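Local coordinates for protein metallophosphoesterase (Clostridium thermocellum, PDB 4J6O) that probably removes 2',3' phosphates from RNA ends as the manganese-binding phosphatase domain of the bacterial Pnkp-Hen1 RNA repair system, at residues C91-H96 against F173-E178. Sequence-based numbering, arbitrary orientation.
Sequences CVPGNH and FALYGE
The backbones of Asn95 and Leu175 approach most closely, CA to CA 5.0 Å, where the loop leading from strand 89-91 into helix 95-104 passes the C-terminal end of helix 168-176. Leu175 is the main apolar link. Its CG stands beside the backbone N (chi1 -64°); CD1 continues the extended chain, and the other branch, the CD2 methyl, turns to Pro93, lying 3.9 Å from CG of that ring; the two side chains cross at about a right angle. The same CD2 sits 3.5 Å from Pro93 O, and both residues also touch Val98 of helix 95-104. The sequence Gly94-Asn95-His96 is the GNH motif of calcineurin-like phosphoesterases, placed after a strand beside the manganese site: His96 N bonds to the carboxylate of Asp65, a manganese ligand, while Gly94 takes the N-cap position. Asn95 meets the end of the other helix through CB, 3.6 Å from Leu175 O and, in the conformers described, 3.7 Å from CE1 of Tyr176, which it approaches obliquely. In this conformer one face of the Tyr176 ring rests on Leu175 CB, 3.7 Å from the plane and over its centre. A water at the ring edge, in its plane, bridges the segments: it donates to Asn95 O at 2.7 Å and is hydrogen-bonded to Tyr176 OH at 3.1 Å; Arg102 of helix 95-104 also bonds to the hydroxyl.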
loop_
_atom_site.group_PDB
_atom_site.type_symbol
_atom_site.label_atom_id
_atom_site.label_comp_id
_atom_site.label_asym_id
_atom_site.label_seq_id
_atom_site.Cartn_x
_atom_site.Cartn_y
_atom_site.Cartn_z
ATOM N N CYS A 91 3.163 -5.484 -5.012
ATOM C CA CYS A 91 2.668 -4.194 -4.526
ATOM C C CYS A 91 1.458 -3.794 -5.355
ATOM O O CYS A 91 1.419 -3.991 -6.609
ATOM C CB CYS A 91 3.774 -3.145 -4.701
ATOM S SG CYS A 91 3.439 -1.520 -3.911
ATOM N N VAL A 92 0.446 -3.268 -4.673
ATOM C CA VAL A 92 -0.706 -2.685 -5.365
ATOM C C VAL A 92 -0.609 -1.203 -5.076
ATOM O O VAL A 92 0.040 -0.739 -4.129
ATOM C CB VAL A 92 -2.068 -3.300 -4.906
ATOM C CG1 VAL A 92 -2.080 -4.780 -5.259
ATOM C CG2 VAL A 92 -2.289 -3.131 -3.400
ATOM N N PRO A 93 -1.187 -0.416 -5.948
ATOM C CA PRO A 93 -0.987 1.012 -5.832
ATOM C C PRO A 93 -1.958 1.701 -4.876
ATOM O O PRO A 93 -3.120 1.369 -4.809
ATOM C CB PRO A 93 -1.246 1.486 -7.284
ATOM C CG PRO A 93 -2.349 0.577 -7.748
ATOM C CD PRO A 93 -1.907 -0.802 -7.170
ATOM N N GLY A 94 -1.433 2.713 -4.160
ATOM C CA GLY A 94 -2.283 3.613 -3.405
ATOM C C GLY A 94 -2.530 4.890 -4.214
ATOM O O GLY A 94 -1.813 5.169 -5.209
ATOM N N ASN A 95 -3.490 5.692 -3.758
ATOM C CA ASN A 95 -3.805 6.940 -4.406
ATOM C C ASN A 95 -2.592 7.879 -4.469
ATOM O O ASN A 95 -2.389 8.629 -5.457
ATOM C CB ASN A 95 -5.040 7.598 -3.720
ATOM C CG ASN A 95 -4.953 7.667 -2.146
ATOM O OD1 ASN A 95 -4.506 6.735 -1.396
ATOM N ND2 ASN A 95 -5.437 8.802 -1.646
ATOM N N HIS A 96 -1.802 7.894 -3.395
ATOM C CA HIS A 96 -0.665 8.794 -3.372
ATOM C C HIS A 96 0.364 8.377 -4.396
ATOM O O HIS A 96 1.045 9.256 -4.967
ATOM C CB HIS A 96 -0.029 8.809 -1.949
ATOM C CG HIS A 96 -0.875 9.511 -0.931
ATOM N ND1 HIS A 96 -0.556 10.750 -0.429
ATOM C CD2 HIS A 96 -2.039 9.142 -0.324
ATOM C CE1 HIS A 96 -1.489 11.129 0.425
ATOM N NE2 HIS A 96 -2.405 10.179 0.499
ATOM N N PHE A 173 -11.785 2.084 -8.057
ATOM C CA PHE A 173 -12.224 1.575 -6.749
ATOM C C PHE A 173 -11.014 1.197 -5.872
ATOM O O PHE A 173 -10.947 1.592 -4.712
ATOM C CB PHE A 173 -13.166 0.377 -6.903
ATOM C CG PHE A 173 -13.884 0.017 -5.629
ATOM C CD1 PHE A 173 -13.240 -0.716 -4.630
ATOM C CD2 PHE A 173 -15.168 0.459 -5.380
ATOM C CE1 PHE A 173 -13.881 -1.003 -3.448
ATOM C CE2 PHE A 173 -15.805 0.188 -4.177
ATOM C CZ PHE A 173 -15.174 -0.571 -3.211
ATOM N N ALA A 174 -10.051 0.534 -6.494
ATOM C CA ALA A 174 -8.852 0.123 -5.731
ATOM C C ALA A 174 -8.119 1.316 -5.131
ATOM O O ALA A 174 -7.495 1.256 -4.073
ATOM C CB ALA A 174 -7.893 -0.662 -6.641
ATOM N N LEU A 175 -8.117 2.420 -5.856
ATOM C CA LEU A 175 -7.359 3.563 -5.432
ATOM C C LEU A 175 -8.077 4.441 -4.419
ATOM O O LEU A 175 -7.454 4.981 -3.509
ATOM C CB LEU A 175 -6.992 4.425 -6.643
ATOM C CG LEU A 175 -6.066 3.800 -7.685
ATOM C CD1 LEU A 175 -5.908 4.705 -8.890
ATOM C CD2 LEU A 175 -4.685 3.572 -7.072
ATOM N N TYR A 176 -9.389 4.621 -4.608
ATOM C CA TYR A 176 -10.218 5.674 -3.992
ATOM C C TYR A 176 -11.497 5.119 -3.319
ATOM O O TYR A 176 -12.203 5.871 -2.654
ATOM C CB TYR A 176 -10.698 6.699 -5.093
ATOM C CG TYR A 176 -9.609 7.281 -5.979
ATOM C CD1 TYR A 176 -8.594 8.081 -5.441
ATOM C CD2 TYR A 176 -9.577 7.029 -7.333
ATOM C CE1 TYR A 176 -7.575 8.607 -6.254
ATOM C CE2 TYR A 176 -8.574 7.532 -8.145
ATOM C CZ TYR A 176 -7.573 8.319 -7.609
ATOM O OH TYR A 176 -6.591 8.803 -8.466
ATOM N N GLY A 177 -11.874 3.884 -3.633
ATOM C CA GLY A 177 -13.183 3.379 -3.269
ATOM C C GLY A 177 -14.236 4.104 -4.109
ATOM O O GLY A 177 -13.921 4.638 -5.186
ATOM N N GLU A 178 -15.463 4.130 -3.598
ATOM C CA GLU A 178 -16.535 4.900 -4.265
ATOM C C GLU A 178 -17.386 5.707 -3.312
ATOM O O GLU A 178 -17.310 5.589 -2.081
ATOM C CB GLU A 178 -17.413 4.011 -5.152
ATOM C CG GLU A 178 -18.344 3.099 -4.401
ATOM C CD GLU A 178 -18.946 2.004 -5.286
ATOM O OE1 GLU A 178 -19.826 1.265 -4.796
ATOM O OE2 GLU A 178 -18.554 1.915 -6.478
HETATM O O HOH W 1 -4.284 9.998 -6.834
#